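Local coordinates for protein triacylglycerol lipase (Yarrowia lipolytica, PDB 3O0D) that probably hydrolyses triacylglycerols as a secreted, glycosylated class 3 lipase of the alpha/beta-hydrolase fold, at residues I56-V68 with H126-I140. Sequence-based numbering, arbitrary orientation.
With NAG (2-acetamido-2-deoxy-beta-D-glucopyranose), chain I; NAG (2-acetamido-2-deoxy-beta-D-glucopyranose), chain H.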
loop_
_atom_site.group_PDB
_atom_site.type_symbol
_atom_site.label_atom_id
_atom_site.label_comp_id
_atom_site.label_asym_id
_atom_site.label_seq_id
_atom_site.Cartn_x
_atom_site.Cartn_y
_atom_site.Cartn_z
ATOM N N ILE A 56 18.430 4.910 4.600
ATOM C CA ILE A 56 18.636 5.400 5.993
ATOM C C ILE A 56 18.740 4.171 6.921
ATOM O O ILE A 56 19.740 4.028 7.689
ATOM C CB ILE A 56 17.574 6.417 6.445
ATOM C CG1 ILE A 56 17.695 7.702 5.538
ATOM C CG2 ILE A 56 17.834 6.768 7.995
ATOM C CD1 ILE A 56 19.162 8.123 5.166
ATOM N N GLU A 57 17.718 3.325 6.868
ATOM C CA GLU A 57 17.652 2.194 7.833
ATOM C C GLU A 57 16.763 1.130 7.256
ATOM O O GLU A 57 15.718 1.443 6.702
ATOM C CB GLU A 57 17.005 2.684 9.158
ATOM C CG GLU A 57 17.122 1.652 10.268
ATOM C CD GLU A 57 16.919 2.230 11.692
ATOM O OE1 GLU A 57 17.290 3.405 11.972
ATOM O OE2 GLU A 57 16.443 1.438 12.536
ATOM N N GLU A 58 17.127 -0.141 7.511
ATOM C CA GLU A 58 16.204 -1.241 7.210
ATOM C C GLU A 58 15.569 -1.685 8.562
ATOM O O GLU A 58 16.123 -1.425 9.657
ATOM C CB GLU A 58 16.981 -2.425 6.704
ATOM C CG GLU A 58 17.797 -2.284 5.487
ATOM C CD GLU A 58 18.323 -3.656 5.039
ATOM O OE1 GLU A 58 18.972 -3.712 3.980
ATOM O OE2 GLU A 58 18.115 -4.685 5.765
ATOM N N PHE A 59 14.417 -2.327 8.501
ATOM C CA PHE A 59 13.873 -2.965 9.687
ATOM C C PHE A 59 13.308 -4.371 9.301
ATOM O O PHE A 59 12.873 -4.601 8.153
ATOM C CB PHE A 59 12.804 -2.070 10.325
ATOM C CG PHE A 59 11.662 -1.641 9.378
ATOM C CD1 PHE A 59 10.432 -2.315 9.326
ATOM C CD2 PHE A 59 11.831 -0.495 8.551
ATOM C CE1 PHE A 59 9.366 -1.899 8.467
ATOM C CE2 PHE A 59 10.781 -0.117 7.648
ATOM C CZ PHE A 59 9.576 -0.775 7.640
ATOM N N HIS A 60 13.288 -5.327 10.256
ATOM C CA HIS A 60 12.815 -6.662 9.902
ATOM C C HIS A 60 12.368 -7.264 11.252
ATOM O O HIS A 60 13.176 -7.230 12.198
ATOM C CB HIS A 60 13.960 -7.430 9.240
ATOM C CG HIS A 60 13.836 -8.921 9.347
ATOM N ND1 HIS A 60 13.226 -9.709 8.385
ATOM C CD2 HIS A 60 14.268 -9.777 10.315
ATOM C CE1 HIS A 60 13.234 -10.978 8.789
ATOM N NE2 HIS A 60 13.873 -11.043 9.948
ATOM N N ASP A 61 11.121 -7.710 11.341
ATOM C CA ASP A 61 10.673 -8.465 12.545
ATOM C C ASP A 61 9.926 -9.717 12.050
ATOM O O ASP A 61 8.942 -9.641 11.362
ATOM C CB ASP A 61 9.829 -7.555 13.440
ATOM C CG ASP A 61 9.568 -8.153 14.826
ATOM O OD1 ASP A 61 9.779 -9.376 14.970
ATOM O OD2 ASP A 61 9.104 -7.411 15.684
ATOM N N PRO A 62 10.418 -10.934 12.437
ATOM C CA PRO A 62 9.739 -12.136 11.990
ATOM C C PRO A 62 8.877 -12.786 13.079
ATOM O O PRO A 62 8.390 -13.895 12.895
ATOM C CB PRO A 62 10.926 -13.064 11.669
ATOM C CG PRO A 62 11.995 -12.739 12.727
ATOM C CD PRO A 62 11.766 -11.197 12.976
ATOM N N ARG A 63 8.636 -12.095 14.180
ATOM C CA ARG A 63 8.077 -12.791 15.382
ATOM C C ARG A 63 6.655 -13.303 15.249
ATOM O O ARG A 63 6.331 -14.418 15.759
ATOM C CB ARG A 63 8.396 -11.989 16.692
ATOM C CG ARG A 63 9.884 -12.206 17.013
ATOM C CD ARG A 63 10.353 -11.311 18.168
ATOM N NE ARG A 63 10.285 -9.879 17.834
ATOM C CZ ARG A 63 10.684 -8.915 18.659
ATOM N NH1 ARG A 63 11.181 -9.225 19.861
ATOM N NH2 ARG A 63 10.578 -7.644 18.299
ATOM N N LEU A 64 5.795 -12.540 14.555
ATOM C CA LEU A 64 4.360 -12.806 14.443
ATOM C C LEU A 64 4.025 -12.777 12.979
ATOM O O LEU A 64 4.795 -12.136 12.189
ATOM C CB LEU A 64 3.561 -11.738 15.150
ATOM C CG LEU A 64 3.934 -11.661 16.638
ATOM C CD1 LEU A 64 3.306 -10.420 17.310
ATOM C CD2 LEU A 64 3.498 -12.984 17.350
ATOM N N ILE A 65 2.920 -13.453 12.657
ATOM C CA ILE A 65 2.501 -13.659 11.267
ATOM C C ILE A 65 2.186 -12.329 10.587
ATOM O O ILE A 65 2.371 -12.198 9.390
ATOM C CB ILE A 65 1.304 -14.647 11.153
ATOM C CG1 ILE A 65 0.979 -14.867 9.701
ATOM C CG2 ILE A 65 0.055 -14.139 11.860
ATOM C CD1 ILE A 65 2.099 -15.654 8.993
ATOM N N PHE A 66 1.774 -11.342 11.364
ATOM C CA PHE A 66 1.520 -9.994 10.738
ATOM C C PHE A 66 2.608 -8.955 10.919
ATOM O O PHE A 66 2.362 -7.730 10.676
ATOM C CB PHE A 66 0.205 -9.490 11.239
ATOM C CG PHE A 66 -0.963 -10.181 10.614
ATOM C CD1 PHE A 66 -1.408 -9.820 9.340
ATOM C CD2 PHE A 66 -1.649 -11.173 11.305
ATOM C CE1 PHE A 66 -2.466 -10.442 8.775
ATOM C CE2 PHE A 66 -2.748 -11.798 10.740
ATOM C CZ PHE A 66 -3.146 -11.488 9.490
ATOM N N ASP A 67 3.783 -9.378 11.276
ATOM C CA ASP A 67 4.907 -8.469 11.431
ATOM C C ASP A 67 5.492 -8.081 10.048
ATOM O O ASP A 67 5.221 -8.743 9.026
ATOM C CB ASP A 67 5.990 -9.078 12.250
ATOM C CG ASP A 67 5.709 -8.963 13.773
ATOM O OD1 ASP A 67 4.761 -8.252 14.199
ATOM O OD2 ASP A 67 6.517 -9.554 14.499
ATOM N N VAL A 68 6.284 -7.008 10.069
ATOM C CA VAL A 68 6.685 -6.343 8.840
ATOM C C VAL A 68 8.187 -6.182 8.730
ATOM O O VAL A 68 8.959 -6.221 9.737
ATOM C CB VAL A 68 5.942 -4.963 8.674
ATOM C CG1 VAL A 68 4.461 -5.093 8.525
ATOM C CG2 VAL A 68 6.347 -4.053 9.826
ATOM N N HIS A 126 -9.159 -4.576 10.920
ATOM C CA HIS A 126 -8.706 -5.939 11.201
ATOM C C HIS A 126 -7.547 -5.947 12.189
ATOM O O HIS A 126 -6.528 -5.215 12.087
ATOM C CB HIS A 126 -8.277 -6.412 9.803
ATOM C CG HIS A 126 -7.823 -7.848 9.654
ATOM N ND1 HIS A 126 -6.532 -8.246 9.927
ATOM C CD2 HIS A 126 -8.379 -8.872 8.941
ATOM C CE1 HIS A 126 -6.366 -9.511 9.530
ATOM N NE2 HIS A 126 -7.467 -9.901 8.901
ATOM N N ASN A 127 -7.674 -6.759 13.230
ATOM C CA ASN A 127 -6.691 -6.706 14.295
ATOM C C ASN A 127 -5.288 -7.114 13.856
ATOM O O ASN A 127 -4.263 -6.697 14.416
ATOM C CB ASN A 127 -7.164 -7.650 15.426
ATOM C CG ASN A 127 -6.241 -7.623 16.620
ATOM N N GLY A 128 -5.208 -7.951 12.849
ATOM C CA GLY A 128 -3.949 -8.299 12.281
ATOM C C GLY A 128 -3.265 -7.080 11.594
ATOM O O GLY A 128 -2.085 -6.938 11.703
ATOM N N PHE A 129 -4.052 -6.330 10.829
ATOM C CA PHE A 129 -3.488 -5.157 10.039
ATOM C C PHE A 129 -3.087 -4.083 11.018
ATOM O O PHE A 129 -2.087 -3.398 10.789
ATOM C CB PHE A 129 -4.518 -4.616 9.050
ATOM C CG PHE A 129 -4.868 -5.640 7.965
ATOM C CD1 PHE A 129 -3.904 -6.536 7.527
ATOM C CD2 PHE A 129 -6.141 -5.698 7.443
ATOM C CE1 PHE A 129 -4.230 -7.486 6.611
ATOM C CE2 PHE A 129 -6.461 -6.698 6.472
ATOM C CZ PHE A 129 -5.473 -7.556 6.090
ATOM N N ILE A 130 -3.816 -3.959 12.142
ATOM C CA ILE A 130 -3.331 -3.030 13.184
ATOM C C ILE A 130 -2.027 -3.462 13.708
ATOM O O ILE A 130 -1.142 -2.628 13.981
ATOM C CB ILE A 130 -4.331 -2.868 14.380
ATOM C CG1 ILE A 130 -5.643 -2.355 13.819
ATOM C CG2 ILE A 130 -3.680 -1.976 15.531
ATOM C CD1 ILE A 130 -6.619 -1.832 14.868
ATOM N N GLN A 131 -1.822 -4.777 13.905
ATOM C CA GLN A 131 -0.522 -5.221 14.289
ATOM C C GLN A 131 0.612 -4.898 13.263
ATOM O O GLN A 131 1.766 -4.617 13.633
ATOM C CB GLN A 131 -0.524 -6.740 14.561
ATOM C CG GLN A 131 0.848 -7.349 14.886
ATOM C CD GLN A 131 1.547 -6.716 16.087
ATOM O OE1 GLN A 131 0.899 -6.125 16.957
ATOM N NE2 GLN A 131 2.872 -6.819 16.125
ATOM N N SER A 132 0.312 -5.036 11.983
ATOM C CA SER A 132 1.296 -4.736 10.951
ATOM C C SER A 132 1.699 -3.242 11.024
ATOM O O SER A 132 2.872 -2.915 10.926
ATOM C CB SER A 132 0.684 -5.033 9.589
ATOM O OG SER A 132 0.112 -6.341 9.597
ATOM N N TYR A 133 0.670 -2.427 11.195
ATOM C CA TYR A 133 0.852 -0.918 11.352
ATOM C C TYR A 133 1.676 -0.699 12.643
ATOM O O TYR A 133 2.677 -0.028 12.661
ATOM C CB TYR A 133 -0.460 -0.160 11.411
ATOM C CG TYR A 133 -0.124 1.176 12.051
ATOM C CD1 TYR A 133 0.510 2.144 11.320
ATOM C CD2 TYR A 133 -0.522 1.458 13.381
ATOM C CE1 TYR A 133 0.888 3.412 11.926
ATOM C CE2 TYR A 133 -0.162 2.693 13.973
ATOM C CZ TYR A 133 0.512 3.643 13.254
ATOM O OH TYR A 133 0.835 4.861 13.846
ATOM N N ASN A 134 1.290 -1.352 13.733
ATOM C CA ASN A 134 2.046 -1.120 14.941
ATOM C C ASN A 134 3.434 -1.537 14.898
ATOM O O ASN A 134 4.306 -0.893 15.483
ATOM C CB ASN A 134 1.299 -1.804 16.144
ATOM C CG ASN A 134 0.764 -0.835 17.113
ATOM O OD1 ASN A 134 0.058 0.120 16.788
ATOM N ND2 ASN A 134 1.054 -1.147 18.403
ATOM N N ASN A 135 3.673 -2.686 14.279
ATOM C CA ASN A 135 4.961 -3.220 14.157
ATOM C C ASN A 135 5.825 -2.322 13.266
ATOM O O ASN A 135 7.015 -2.231 13.440
ATOM C CB ASN A 135 4.908 -4.708 13.643
ATOM C CG ASN A 135 6.181 -5.387 13.776
ATOM O OD1 ASN A 135 6.818 -5.474 14.925
ATOM N ND2 ASN A 135 6.642 -5.961 12.711
ATOM N N THR A 136 5.215 -1.683 12.306
ATOM C CA THR A 136 6.012 -0.693 11.509
ATOM C C THR A 136 6.403 0.532 12.420
ATOM O O THR A 136 7.574 0.855 12.512
ATOM C CB THR A 136 5.226 -0.139 10.316
ATOM O OG1 THR A 136 4.619 -1.175 9.576
ATOM C CG2 THR A 136 6.214 0.655 9.338
ATOM N N TYR A 137 5.433 1.058 13.128
ATOM C CA TYR A 137 5.645 2.239 13.992
ATOM C C TYR A 137 6.748 1.944 15.039
ATOM O O TYR A 137 7.741 2.697 15.233
ATOM C CB TYR A 137 4.334 2.665 14.605
ATOM C CG TYR A 137 4.492 3.962 15.375
ATOM C CD1 TYR A 137 4.244 5.195 14.773
ATOM C CD2 TYR A 137 4.977 3.932 16.657
ATOM C CE1 TYR A 137 4.457 6.390 15.473
ATOM C CE2 TYR A 137 5.211 5.109 17.363
ATOM C CZ TYR A 137 4.939 6.329 16.760
ATOM O OH TYR A 137 5.149 7.481 17.507
ATOM N N ASN A 138 6.609 0.780 15.706
ATOM C CA ASN A 138 7.559 0.486 16.744
ATOM C C ASN A 138 8.923 0.238 16.281
ATOM O O ASN A 138 9.857 0.396 17.072
ATOM C CB ASN A 138 7.068 -0.686 17.629
ATOM C CG ASN A 138 5.807 -0.354 18.399
ATOM O OD1 ASN A 138 5.035 -1.262 18.719
ATOM N ND2 ASN A 138 5.580 0.896 18.723
ATOM N N GLN A 139 9.132 -0.152 14.968
ATOM C CA GLN A 139 10.465 -0.369 14.470
ATOM C C GLN A 139 11.137 0.859 13.823
ATOM O O GLN A 139 12.347 0.959 13.787
ATOM C CB GLN A 139 10.477 -1.486 13.403
ATOM C CG GLN A 139 10.171 -2.948 13.980
ATOM C CD GLN A 139 10.306 -3.970 12.905
ATOM O OE1 GLN A 139 11.410 -4.411 12.564
ATOM N NE2 GLN A 139 9.196 -4.319 12.322
ATOM N N ILE A 140 10.311 1.723 13.290
ATOM C CA ILE A 140 10.841 2.814 12.424
ATOM C C ILE A 140 10.316 4.214 12.718
ATOM O O ILE A 140 10.890 5.204 12.228
ATOM C CB ILE A 140 10.668 2.491 10.918
ATOM C CG1 ILE A 140 11.749 3.185 10.071
ATOM C CG2 ILE A 140 9.276 2.792 10.453
ATOM C CD1 ILE A 140 13.127 2.773 10.330
HETATM C C1 NAG I . 0.651 -0.295 19.507
HETATM C C2 NAG I . -0.243 -1.004 20.518
HETATM C C3 NAG I . -0.294 -0.132 21.769
HETATM C C4 NAG I . 1.072 0.312 22.292
HETATM C C5 NAG I . 1.902 0.929 21.168
HETATM C C6 NAG I . 3.383 1.123 21.461
HETATM C C7 NAG I . -1.992 -2.416 19.605
HETATM C C8 NAG I . -3.385 -2.588 19.140
HETATM N N2 NAG I . -1.586 -1.204 20.034
HETATM O O3 NAG I . -1.048 -0.780 22.809
HETATM O O4 NAG I . 0.786 1.312 23.261
HETATM O O5 NAG I . 1.906 0.050 20.042
HETATM O O6 NAG I . 3.820 2.142 20.588
HETATM O O7 NAG I . -1.240 -3.373 19.591
HETATM C C1 NAG H . 3.369 10.785 15.997
HETATM C C2 NAG H . 4.129 11.127 14.696
HETATM C C3 NAG H . 4.771 12.498 14.869
HETATM C C4 NAG H . 3.727 13.547 15.265
HETATM C C5 NAG H . 3.110 13.064 16.556
HETATM C C6 NAG H . 2.149 14.031 17.274
HETATM C C7 NAG H . 5.070 9.221 13.460
HETATM C C8 NAG H . 6.260 8.339 13.212
HETATM N N2 NAG H . 5.202 10.178 14.386
HETATM O O3 NAG H . 5.417 12.845 13.629
HETATM O O4 NAG H . 4.394 14.779 15.553
HETATM O O5 NAG H . 2.455 11.811 16.262
HETATM O O6 NAG H . 1.294 14.554 16.322
HETATM O O7 NAG H . 4.021 9.051 12.865
#
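Strand 56-60, through F59, and the loop after it, through D67, pack against helix 127-140, the first part of a longer helix. The strand axis passes 8.9 Å from the helix axis. Their N-to-C directions differ by 137°, so they run roughly antiparallel, at a slant. F59 faces Q139, and D67 comes close to S132, with CA atoms 5.2 Å apart. A type I turn from L64 to D67 leads into V68, where the next strand starts.

The Q139 side chain reaches in beside F59, its amide plane nearly perpendicular to the ring. Q139 NE2 lies at the ring edge and donates to V68 O at 3.2 Å, nearly straight (170°). D61 N reaches V68 O from the opposite face of the carbonyl plane. I140 CD1 packs on F59 CD2 at 3.9 Å and also touches E57.

This is the alpha/beta-hydrolase fold: 53-60 is an outermost strand of the central mixed sheet, and helix 127-150 packs on the sheet. V68 CG2 packs against T136 OG1, and I85 of strand 80-87 touches both side chains.

Q131 folds back at its second torsion, which brings NE2 to D67 OD1 at 3.1 Å. D67 OD2 accepts from L64 N within the turn. D61 OD1 makes an Asx turn with R63 N, and R63 grips the carboxylate side-on through NE and NH2. An alanine in place of D61 would probably leave the R63 guanidinium without its charge partner and free to turn.

F66 lies over the first helical turn. G128 CA sits over its ring face, 3.9 Å from the centroid, a CH-pi contact. The N-cap residue H126 points its ring edge at F66, with planes at 72°. On the helix, N134 carries an N-linked glycan.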